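Local coordinates for protein putative transcriptional regulator, sugar-binding family (Arthrobacter aurescens, PDB 3NZE) that probably regulates transcription as a SorC-family DNA-binding protein that responds to a sugar ligand, at residues V62-R73 / G98-F109; D82-G90 / I144-S152. All blocks are in the same frame, centred on the assembly; numbering follows the deposited sequence. Where two conformers were deposited one is given.

Interaction 1 (V62-R73 / G98-F109); sequences VAWGATLSAVSR and GITYASDIMRRF
Val62 ends its strand beneath Phe109, its CG2 lying 4.0 Å from the centroid of the Phe109 ring and almost on the ring normal, a CH-pi contact over the face. A beta-branched residue suits this spot, because its other methyl, CG1, turns to Ile105 CG2; Val62 CB packs against SE of the selenomethionine Met106. With CG between the backbone N and the carbonyl carbon (chi1 73°), Trp64 lays its indole against helix 99-109: Ala102 CB sits 3.5 Å from the centroid of the five-membered ring, over its face. Ala102 is small enough for that approach, and Trp64 NE1 is satisfied by Gly90 O. Trp64 CZ3 also meets Tyr101 CD2. Gly65 occupies the N-cap of helix 66-73, and Leu68 CD1 meets Phe109 CZ. Small Ser69 lets the helices come close: its CA is 3.7 Å from Ile105 CG1, and Tyr101 OH lies against its CB at 3.0 Å. Ser69 OG hydrogen-bonds to a water, which donates to Tyr101 O and accepts from Arg108 NH1. Ser72 OG is used twice, donating to Ser69 O at 2.6 Å and accepting from Arg108 NH1 at 3.3 Å, a fairly straight bond near the guanidinium plane. In the conformer described, the Arg73 guanidinium lies over one face of that of Arg108, planes 38° apart; NH1 is 3.2 Å from Arg108 NH2, two like-charged donors, probably unfavourable. Replacing Arg108 with a leucine would probably deprive Ser72 OG of its donor and leave the water less firmly placed. The helices run in the same general direction but cross at 36°, axes 9.0 Å apart. Both cover one face of a Rossmann-like sheet: Met106 and Phe109 rest on Val85 of strand 84-87, Leu68 and Phe109 on Ile155 of strand 153-160, and Ala70 and Val71 turn to helix 35-50.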
loop_
_atom_site.group_PDB
_atom_site.type_symbol
_atom_site.label_atom_id
_atom_site.label_comp_id
_atom_site.label_asym_id
_atom_site.label_seq_id
_atom_site.Cartn_x
_atom_site.Cartn_y
_atom_site.Cartn_z
ATOM N N VAL A 62 6.845 0.447 -5.140
ATOM C CA VAL A 62 6.440 -0.343 -3.978
ATOM C C VAL A 62 6.317 0.555 -2.758
ATOM O O VAL A 62 7.283 1.216 -2.361
ATOM C CB VAL A 62 7.492 -1.430 -3.643
ATOM C CG1 VAL A 62 7.116 -2.174 -2.369
ATOM C CG2 VAL A 62 7.656 -2.408 -4.813
ATOM N N ALA A 63 5.141 0.577 -2.147
ATOM C CA ALA A 63 4.978 1.265 -0.879
ATOM C C ALA A 63 5.188 0.202 0.189
ATOM O O ALA A 63 4.389 -0.724 0.307
ATOM C CB ALA A 63 3.588 1.878 -0.774
ATOM N N TRP A 64 6.286 0.297 0.928
ATOM C CA TRP A 64 6.637 -0.763 1.862
ATOM C C TRP A 64 5.830 -0.645 3.158
ATOM O O TRP A 64 5.406 0.454 3.555
ATOM C CB TRP A 64 8.148 -0.767 2.149
ATOM C CG TRP A 64 8.537 0.377 3.008
ATOM C CD1 TRP A 64 8.943 1.614 2.600
ATOM C CD2 TRP A 64 8.544 0.396 4.440
ATOM N NE1 TRP A 64 9.203 2.405 3.694
ATOM C CE2 TRP A 64 8.967 1.682 4.836
ATOM C CE3 TRP A 64 8.242 -0.554 5.426
ATOM C CZ2 TRP A 64 9.084 2.047 6.173
ATOM C CZ3 TRP A 64 8.359 -0.192 6.753
ATOM C CH2 TRP A 64 8.776 1.105 7.118
ATOM N N GLY A 65 5.619 -1.794 3.803
ATOM C CA GLY A 65 4.890 -1.885 5.054
ATOM C C GLY A 65 4.820 -3.349 5.452
ATOM O O GLY A 65 5.420 -4.188 4.797
ATOM N N ALA A 66 4.076 -3.658 6.510
ATOM C CA ALA A 66 3.963 -5.032 6.980
ATOM C C ALA A 66 3.332 -5.930 5.909
ATOM O O ALA A 66 3.780 -7.044 5.684
ATOM C CB ALA A 66 3.164 -5.092 8.279
ATOM N N THR A 67 2.321 -5.417 5.222
ATOM C CA THR A 67 1.688 -6.212 4.182
ATOM C C THR A 67 2.665 -6.484 3.048
ATOM O O THR A 67 2.824 -7.616 2.614
ATOM C CB THR A 67 0.420 -5.538 3.653
ATOM O OG1 THR A 67 -0.509 -5.413 4.737
ATOM C CG2 THR A 67 -0.216 -6.394 2.532
ATOM N N LEU A 68 3.327 -5.441 2.572
ATOM C CA LEU A 68 4.252 -5.610 1.462
ATOM C C LEU A 68 5.456 -6.485 1.827
ATOM O O LEU A 68 6.034 -7.160 0.971
ATOM C CB LEU A 68 4.687 -4.247 0.931
ATOM C CG LEU A 68 4.026 -3.892 -0.400
ATOM C CD1 LEU A 68 4.564 -4.856 -1.456
ATOM C CD2 LEU A 68 2.500 -3.978 -0.308
ATOM N N SER A 69 5.822 -6.493 3.101
ATOM C CA SER A 69 6.898 -7.371 3.538
ATOM C C SER A 69 6.486 -8.820 3.297
ATOM O O SER A 69 7.240 -9.603 2.721
ATOM C CB SER A 69 7.202 -7.165 5.016
ATOM O OG SER A 69 8.407 -7.822 5.357
ATOM N N ALA A 70 5.279 -9.167 3.737
ATOM C CA ALA A 70 4.761 -10.520 3.523
ATOM C C ALA A 70 4.706 -10.853 2.036
ATOM O O ALA A 70 5.125 -11.932 1.616
ATOM C CB ALA A 70 3.403 -10.683 4.176
ATOM N N VAL A 71 4.187 -9.929 1.232
ATOM C CA VAL A 71 4.165 -10.112 -0.211
ATOM C C VAL A 71 5.564 -10.388 -0.767
ATOM O O VAL A 71 5.755 -11.303 -1.575
ATOM C CB VAL A 71 3.557 -8.879 -0.896
ATOM C CG1 VAL A 71 3.701 -8.950 -2.421
ATOM C CG2 VAL A 71 2.100 -8.731 -0.486
ATOM N N SER A 72 6.550 -9.615 -0.318
ATOM C CA SER A 72 7.890 -9.743 -0.864
ATOM C C SER A 72 8.490 -11.116 -0.591
ATOM O O SER A 72 9.336 -11.584 -1.342
ATOM C CB SER A 72 8.810 -8.652 -0.317
ATOM O OG SER A 72 9.116 -8.868 1.052
ATOM N N ARG A 73 8.057 -11.754 0.489
ATOM C CA ARG A 73 8.564 -13.078 0.828
ATOM C C ARG A 73 8.020 -14.178 -0.078
ATOM O O ARG A 73 8.573 -15.274 -0.123
ATOM C CB ARG A 73 8.273 -13.412 2.291
ATOM C CG ARG A 73 9.054 -12.563 3.269
ATOM C CD ARG A 73 8.840 -13.029 4.691
ATOM N NE ARG A 73 9.414 -12.091 5.648
ATOM C CZ ARG A 73 10.685 -12.102 6.040
ATOM N NH1 ARG A 73 11.111 -11.203 6.916
ATOM N NH2 ARG A 73 11.527 -13.007 5.558
ATOM N N GLY A 98 12.687 0.581 10.931
ATOM C CA GLY A 98 12.184 0.642 9.578
ATOM C C GLY A 98 13.201 0.525 8.467
ATOM O O GLY A 98 12.880 0.011 7.403
ATOM N N ILE A 99 14.414 1.031 8.683
ATOM C CA ILE A 99 15.341 1.128 7.561
ATOM C C ILE A 99 15.751 -0.246 7.037
ATOM O O ILE A 99 15.699 -0.495 5.837
ATOM C CB ILE A 99 16.576 1.989 7.889
ATOM C CG1 ILE A 99 16.132 3.421 8.204
ATOM C CG2 ILE A 99 17.533 1.995 6.702
ATOM C CD1 ILE A 99 17.280 4.344 8.646
ATOM N N THR A 100 16.154 -1.133 7.936
ATOM C CA THR A 100 16.545 -2.480 7.548
ATOM C C THR A 100 15.364 -3.227 6.936
ATOM O O THR A 100 15.491 -3.882 5.903
ATOM C CB THR A 100 17.073 -3.265 8.756
ATOM O OG1 THR A 100 18.221 -2.587 9.294
ATOM C CG2 THR A 100 17.447 -4.686 8.350
ATOM N N TYR A 101 14.212 -3.095 7.577
ATOM C CA TYR A 101 13.004 -3.811 7.170
ATOM C C TYR A 101 12.571 -3.375 5.771
ATOM O O TYR A 101 12.299 -4.220 4.909
ATOM C CB TYR A 101 11.918 -3.526 8.199
ATOM C CG TYR A 101 10.626 -4.306 8.094
ATOM C CD1 TYR A 101 10.520 -5.583 8.624
ATOM C CD2 TYR A 101 9.491 -3.727 7.545
ATOM C CE1 TYR A 101 9.322 -6.287 8.563
ATOM C CE2 TYR A 101 8.297 -4.415 7.481
ATOM C CZ TYR A 101 8.220 -5.690 7.998
ATOM O OH TYR A 101 7.031 -6.379 7.941
ATOM N N ALA A 102 12.513 -2.066 5.538
ATOM C CA ALA A 102 12.181 -1.536 4.220
ATOM C C ALA A 102 13.214 -1.962 3.178
ATOM O O ALA A 102 12.863 -2.345 2.070
ATOM C CB ALA A 102 12.059 0.004 4.268
ATOM N N SER A 103 14.492 -1.888 3.526
ATOM C CA SER A 103 15.533 -2.320 2.601
ATOM C C SER A 103 15.390 -3.791 2.199
ATOM O O SER A 103 15.598 -4.144 1.037
ATOM C CB SER A 103 16.915 -2.063 3.187
ATOM O OG SER A 103 17.919 -2.584 2.335
ATOM N N ASP A 104 15.044 -4.645 3.158
ATOM C CA ASP A 104 14.885 -6.067 2.874
ATOM C C ASP A 104 13.758 -6.310 1.884
ATOM O O ASP A 104 13.863 -7.186 1.020
ATOM C CB ASP A 104 14.657 -6.869 4.161
ATOM C CG ASP A 104 15.925 -6.995 5.000
ATOM O OD1 ASP A 104 17.004 -6.660 4.480
ATOM O OD2 ASP A 104 15.837 -7.441 6.161
ATOM N N ILE A 105 12.684 -5.542 2.029
ATOM C CA ILE A 105 11.548 -5.632 1.108
ATOM C C ILE A 105 12.004 -5.272 -0.297
ATOM O O ILE A 105 11.786 -6.032 -1.250
ATOM C CB ILE A 105 10.388 -4.711 1.541
ATOM C CG1 ILE A 105 9.782 -5.211 2.852
ATOM C CG2 ILE A 105 9.305 -4.640 0.459
ATOM C CD1 ILE A 105 8.859 -4.219 3.504
HETATM N N MSE A 106 12.667 -4.125 -0.426
HETATM C CA MSE A 106 13.138 -3.705 -1.744
HETATM C C MSE A 106 14.100 -4.727 -2.363
HETATM O O MSE A 106 13.999 -5.044 -3.552
HETATM C CB MSE A 106 13.724 -2.284 -1.712
HETATM C CG MSE A 106 12.814 -1.243 -1.081
HETATM SE SE MSE A 106 11.167 -0.995 -2.120
HETATM C CE MSE A 106 11.951 -0.610 -3.851
ATOM N N ARG A 107 15.031 -5.248 -1.566
ATOM C CA ARG A 107 15.963 -6.283 -2.034
ATOM C C ARG A 107 15.267 -7.545 -2.563
ATOM O O ARG A 107 15.640 -8.070 -3.610
ATOM C CB ARG A 107 16.962 -6.650 -0.925
ATOM C CG ARG A 107 17.933 -5.535 -0.592
ATOM C CD ARG A 107 18.910 -5.929 0.525
ATOM N NE ARG A 107 19.689 -4.767 0.964
ATOM C CZ ARG A 107 20.979 -4.585 0.695
ATOM N NH1 ARG A 107 21.599 -3.490 1.124
ATOM N NH2 ARG A 107 21.656 -5.498 0.005
ATOM N N ARG A 108 14.254 -8.022 -1.845
ATOM C CA ARG A 108 13.470 -9.173 -2.299
ATOM C C ARG A 108 12.815 -8.926 -3.660
ATOM O O ARG A 108 12.776 -9.826 -4.513
ATOM C CB ARG A 108 12.414 -9.546 -1.252
ATOM C CG ARG A 108 13.018 -10.276 -0.036
ATOM C CD ARG A 108 11.995 -10.492 1.074
ATOM N NE ARG A 108 12.659 -10.636 2.366
ATOM C CZ ARG A 108 12.336 -9.948 3.454
ATOM N NH1 ARG A 108 11.342 -9.074 3.428
ATOM N NH2 ARG A 108 13.000 -10.153 4.579
ATOM N N PHE A 109 12.307 -7.713 -3.861
ATOM C CA PHE A 109 11.686 -7.371 -5.145
ATOM C C PHE A 109 12.755 -7.316 -6.225
ATOM O O PHE A 109 12.591 -7.883 -7.298
ATOM C CB PHE A 109 10.922 -6.037 -5.071
ATOM C CG PHE A 109 9.471 -6.188 -4.707
ATOM C CD1 PHE A 109 9.067 -6.171 -3.384
ATOM C CD2 PHE A 109 8.505 -6.365 -5.696
ATOM C CE1 PHE A 109 7.735 -6.302 -3.040
ATOM C CE2 PHE A 109 7.172 -6.497 -5.356
ATOM C CZ PHE A 109 6.781 -6.466 -4.028
HETATM O O HOH W 1 11.025 -6.928 5.584
#

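Interaction 2 (D82-G90 / I144-S152)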
loop_
_atom_site.group_PDB
_atom_site.type_symbol
_atom_site.label_atom_id
_atom_site.label_comp_id
_atom_site.label_asym_id
_atom_site.label_seq_id
_atom_site.Cartn_x
_atom_site.Cartn_y
_atom_site.Cartn_z
ATOM N N ASP A 82 16.289 -4.340 -17.552
ATOM C CA ASP A 82 16.085 -2.900 -17.685
ATOM C C ASP A 82 14.896 -2.375 -16.892
ATOM O O ASP A 82 14.315 -1.340 -17.227
ATOM C CB ASP A 82 15.953 -2.508 -19.157
ATOM C CG ASP A 82 17.272 -2.593 -19.893
ATOM O OD1 ASP A 82 17.416 -3.475 -20.768
ATOM O OD2 ASP A 82 18.173 -1.785 -19.582
ATOM N N SER A 83 14.542 -3.081 -15.829
ATOM C CA SER A 83 13.479 -2.615 -14.958
ATOM C C SER A 83 14.029 -2.112 -13.642
ATOM O O SER A 83 15.152 -2.436 -13.256
ATOM C CB SER A 83 12.463 -3.716 -14.709
ATOM O OG SER A 83 11.728 -3.955 -15.897
ATOM N N ILE A 84 13.217 -1.319 -12.956
ATOM C CA ILE A 84 13.625 -0.693 -11.717
ATOM C C ILE A 84 12.512 -0.855 -10.704
ATOM O O ILE A 84 11.344 -0.715 -11.049
ATOM C CB ILE A 84 13.811 0.821 -11.934
ATOM C CG1 ILE A 84 14.921 1.088 -12.948
ATOM C CG2 ILE A 84 14.095 1.527 -10.621
ATOM C CD1 ILE A 84 14.964 2.528 -13.435
ATOM N N VAL A 85 12.860 -1.162 -9.460
ATOM C CA VAL A 85 11.878 -1.100 -8.385
ATOM C C VAL A 85 12.192 0.116 -7.530
ATOM O O VAL A 85 13.311 0.276 -7.037
ATOM C CB VAL A 85 11.837 -2.375 -7.514
ATOM C CG1 VAL A 85 11.192 -3.526 -8.274
ATOM C CG2 VAL A 85 13.224 -2.749 -7.025
ATOM N N VAL A 86 11.206 0.993 -7.384
ATOM C CA VAL A 86 11.401 2.234 -6.649
ATOM C C VAL A 86 10.551 2.285 -5.380
ATOM O O VAL A 86 9.361 1.949 -5.384
ATOM C CB VAL A 86 11.191 3.491 -7.554
ATOM C CG1 VAL A 86 9.777 3.512 -8.180
ATOM C CG2 VAL A 86 11.468 4.776 -6.776
ATOM N N GLN A 87 11.181 2.694 -4.287
ATOM C CA GLN A 87 10.528 2.820 -2.996
ATOM C C GLN A 87 9.636 4.070 -2.985
ATOM O O GLN A 87 10.102 5.160 -3.320
ATOM C CB GLN A 87 11.631 2.945 -1.941
ATOM C CG GLN A 87 11.185 3.005 -0.500
ATOM C CD GLN A 87 12.395 3.158 0.416
ATOM O OE1 GLN A 87 13.515 2.845 0.018
ATOM N NE2 GLN A 87 12.174 3.632 1.635
ATOM N N LEU A 88 8.366 3.923 -2.599
ATOM C CA LEU A 88 7.413 5.040 -2.687
ATOM C C LEU A 88 7.292 5.886 -1.421
ATOM O O LEU A 88 6.797 7.012 -1.476
ATOM C CB LEU A 88 6.022 4.522 -3.057
ATOM C CG LEU A 88 5.932 3.841 -4.426
ATOM C CD1 LEU A 88 4.473 3.470 -4.745
ATOM C CD2 LEU A 88 6.495 4.766 -5.495
ATOM N N ASN A 89 7.729 5.333 -0.290
ATOM C CA ASN A 89 7.649 6.022 0.990
ATOM C C ASN A 89 8.932 5.828 1.786
ATOM O O ASN A 89 9.589 4.817 1.641
ATOM C CB ASN A 89 6.449 5.532 1.808
ATOM C CG ASN A 89 6.422 4.022 1.981
ATOM O OD1 ASN A 89 6.680 3.270 1.041
ATOM N ND2 ASN A 89 6.080 3.572 3.185
ATOM N N GLY A 90 9.273 6.806 2.626
ATOM C CA GLY A 90 10.534 6.791 3.354
ATOM C C GLY A 90 10.556 5.764 4.467
ATOM O O GLY A 90 9.567 5.061 4.704
ATOM N N ILE A 144 14.475 10.831 -7.033
ATOM C CA ILE A 144 13.589 9.718 -6.723
ATOM C C ILE A 144 12.121 10.071 -6.997
ATOM O O ILE A 144 11.378 9.246 -7.527
ATOM C CB ILE A 144 13.768 9.230 -5.274
ATOM C CG1 ILE A 144 15.213 8.772 -5.065
ATOM C CG2 ILE A 144 12.806 8.077 -4.977
ATOM C CD1 ILE A 144 15.636 7.653 -6.002
ATOM N N LEU A 145 11.708 11.286 -6.645
ATOM C CA LEU A 145 10.360 11.734 -6.961
ATOM C C LEU A 145 10.106 11.598 -8.460
ATOM O O LEU A 145 9.007 11.238 -8.879
ATOM C CB LEU A 145 10.134 13.180 -6.496
ATOM C CG LEU A 145 10.220 13.396 -4.980
ATOM C CD1 LEU A 145 10.084 14.867 -4.620
ATOM C CD2 LEU A 145 9.165 12.548 -4.254
ATOM N N ASP A 146 11.131 11.872 -9.265
ATOM C CA ASP A 146 11.000 11.809 -10.721
ATOM C C ASP A 146 10.778 10.372 -11.197
ATOM O O ASP A 146 9.997 10.122 -12.128
ATOM C CB ASP A 146 12.236 12.399 -11.409
ATOM C CG ASP A 146 12.353 13.909 -11.231
ATOM O OD1 ASP A 146 11.366 14.560 -10.829
ATOM O OD2 ASP A 146 13.448 14.447 -11.506
ATOM N N LEU A 147 11.475 9.434 -10.565
ATOM C CA LEU A 147 11.318 8.018 -10.886
ATOM C C LEU A 147 9.925 7.548 -10.507
ATOM O O LEU A 147 9.281 6.818 -11.254
ATOM C CB LEU A 147 12.351 7.164 -10.143
ATOM C CG LEU A 147 13.617 6.792 -10.903
ATOM C CD1 LEU A 147 14.503 5.889 -10.033
ATOM C CD2 LEU A 147 13.262 6.100 -12.208
ATOM N N GLN A 148 9.474 7.958 -9.325
ATOM C CA GLN A 148 8.143 7.597 -8.862
ATOM C C GLN A 148 7.097 8.058 -9.867
ATOM O O GLN A 148 6.131 7.345 -10.121
ATOM C CB GLN A 148 7.856 8.212 -7.493
ATOM C CG GLN A 148 8.623 7.556 -6.346
ATOM C CD GLN A 148 8.452 8.302 -5.034
ATOM O OE1 GLN A 148 7.793 9.331 -4.985
ATOM N NE2 GLN A 148 9.058 7.782 -3.961
ATOM N N ALA A 149 7.295 9.246 -10.432
ATOM C CA ALA A 149 6.317 9.842 -11.343
ATOM C C ALA A 149 6.173 9.026 -12.625
ATOM O O ALA A 149 5.141 9.087 -13.302
ATOM C CB ALA A 149 6.699 11.296 -11.662
ATOM N N ARG A 150 7.207 8.257 -12.947
ATOM C CA ARG A 150 7.216 7.443 -14.156
ATOM C C ARG A 150 6.790 5.993 -13.922
ATOM O O ARG A 150 6.902 5.169 -14.826
ATOM C CB ARG A 150 8.613 7.436 -14.784
ATOM C CG ARG A 150 9.109 8.784 -15.299
ATOM C CD ARG A 150 10.635 8.743 -15.517
ATOM N NE ARG A 150 11.007 7.699 -16.467
ATOM C CZ ARG A 150 12.213 7.147 -16.559
ATOM N NH1 ARG A 150 13.191 7.530 -15.752
ATOM N NH2 ARG A 150 12.439 6.195 -17.460
HETATM N N MSE A 151 6.325 5.653 -12.721
HETATM C CA MSE A 151 6.045 4.240 -12.452
HETATM C C MSE A 151 4.964 3.631 -13.358
HETATM O O MSE A 151 3.982 4.287 -13.708
HETATM C CB MSE A 151 5.705 3.987 -10.984
HETATM C CG MSE A 151 4.392 4.560 -10.541
HETATM SE SE MSE A 151 4.140 4.188 -8.643
HETATM C CE MSE A 151 3.859 6.026 -8.052
ATOM N N SER A 152 5.178 2.372 -13.718
ATOM C CA SER A 152 4.258 1.628 -14.581
ATOM C C SER A 152 3.189 0.950 -13.729
ATOM O O SER A 152 2.011 0.892 -14.109
ATOM C CB SER A 152 5.017 0.555 -15.373
ATOM O OG SER A 152 6.331 0.966 -15.725
#
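Strand 84-87 and helix 144-149 pass at 8.7 Å between axes with their directions 118° apart, and Val86 faces Gln148 where the backbones are nearest. In the conformer described, one of two deposited, Val86 CG2 stands anti to the backbone N and reaches Ile144 CG2 at 4.0 Å and the aliphatic Gln148 CG at the same distance. A short branched side chain fits here, where the helix and strand backbones come nearest. Toward the start of the strand, Ile84 CD1 touches Leu147 CD2 at 4.1 Å, the two side chains crossing at about a right angle. Gln148 supplies the polar link. Its chain runs extended beyond CG, which carries the amide to the end of the strand, where NE2 donates to Gln87 O at 2.9 Å. The donor lies in the carbonyl plane, on a lone pair, although the N-H points to the oxygen at only 149°. Glutamine combines a greasy stem with a hydrogen-bonding end, so Leu88 CD2 can slide along Gln148 CG at 3.6 Å. Farther on, just past the helix, Leu88 and the selenomethionine Met151 meet tip to tip, CD2 to CE at 3.9 Å. Beside the strand, Leu147 also packs on Ile59 of strand 59-62 and on Glu118 of strand 116-118, a calcium-binding residue of this protein, though this chain carries no ion in the present model. The helix end thus spans three neighbouring parallel strands, while Gln148 and Met151 also touch Gln219 of helix 217-221.

From the N terminus, strand 59-62 leads into helix 66-73, strand 84-87, helix 99-113 and strand 116-118, consecutive beta-alpha-beta crossovers of a Rossmann-like sheet. Interaction 1 closes the shorter loop, joining the two crossover helices, with strand 84-87 lying between them in the chain. Interaction 2 closes a longer loop from that strand to helix 139-149. Because the segments alternate, the two loops cross. Strand 84-87 is the shared element: helix 99-113 packs on one face of it and helix 139-149 on the other, making a layered alpha-beta-alpha arrangement. The contacts also touch directly, through a probable hydrogen bond from Leu88 N to Val62 O.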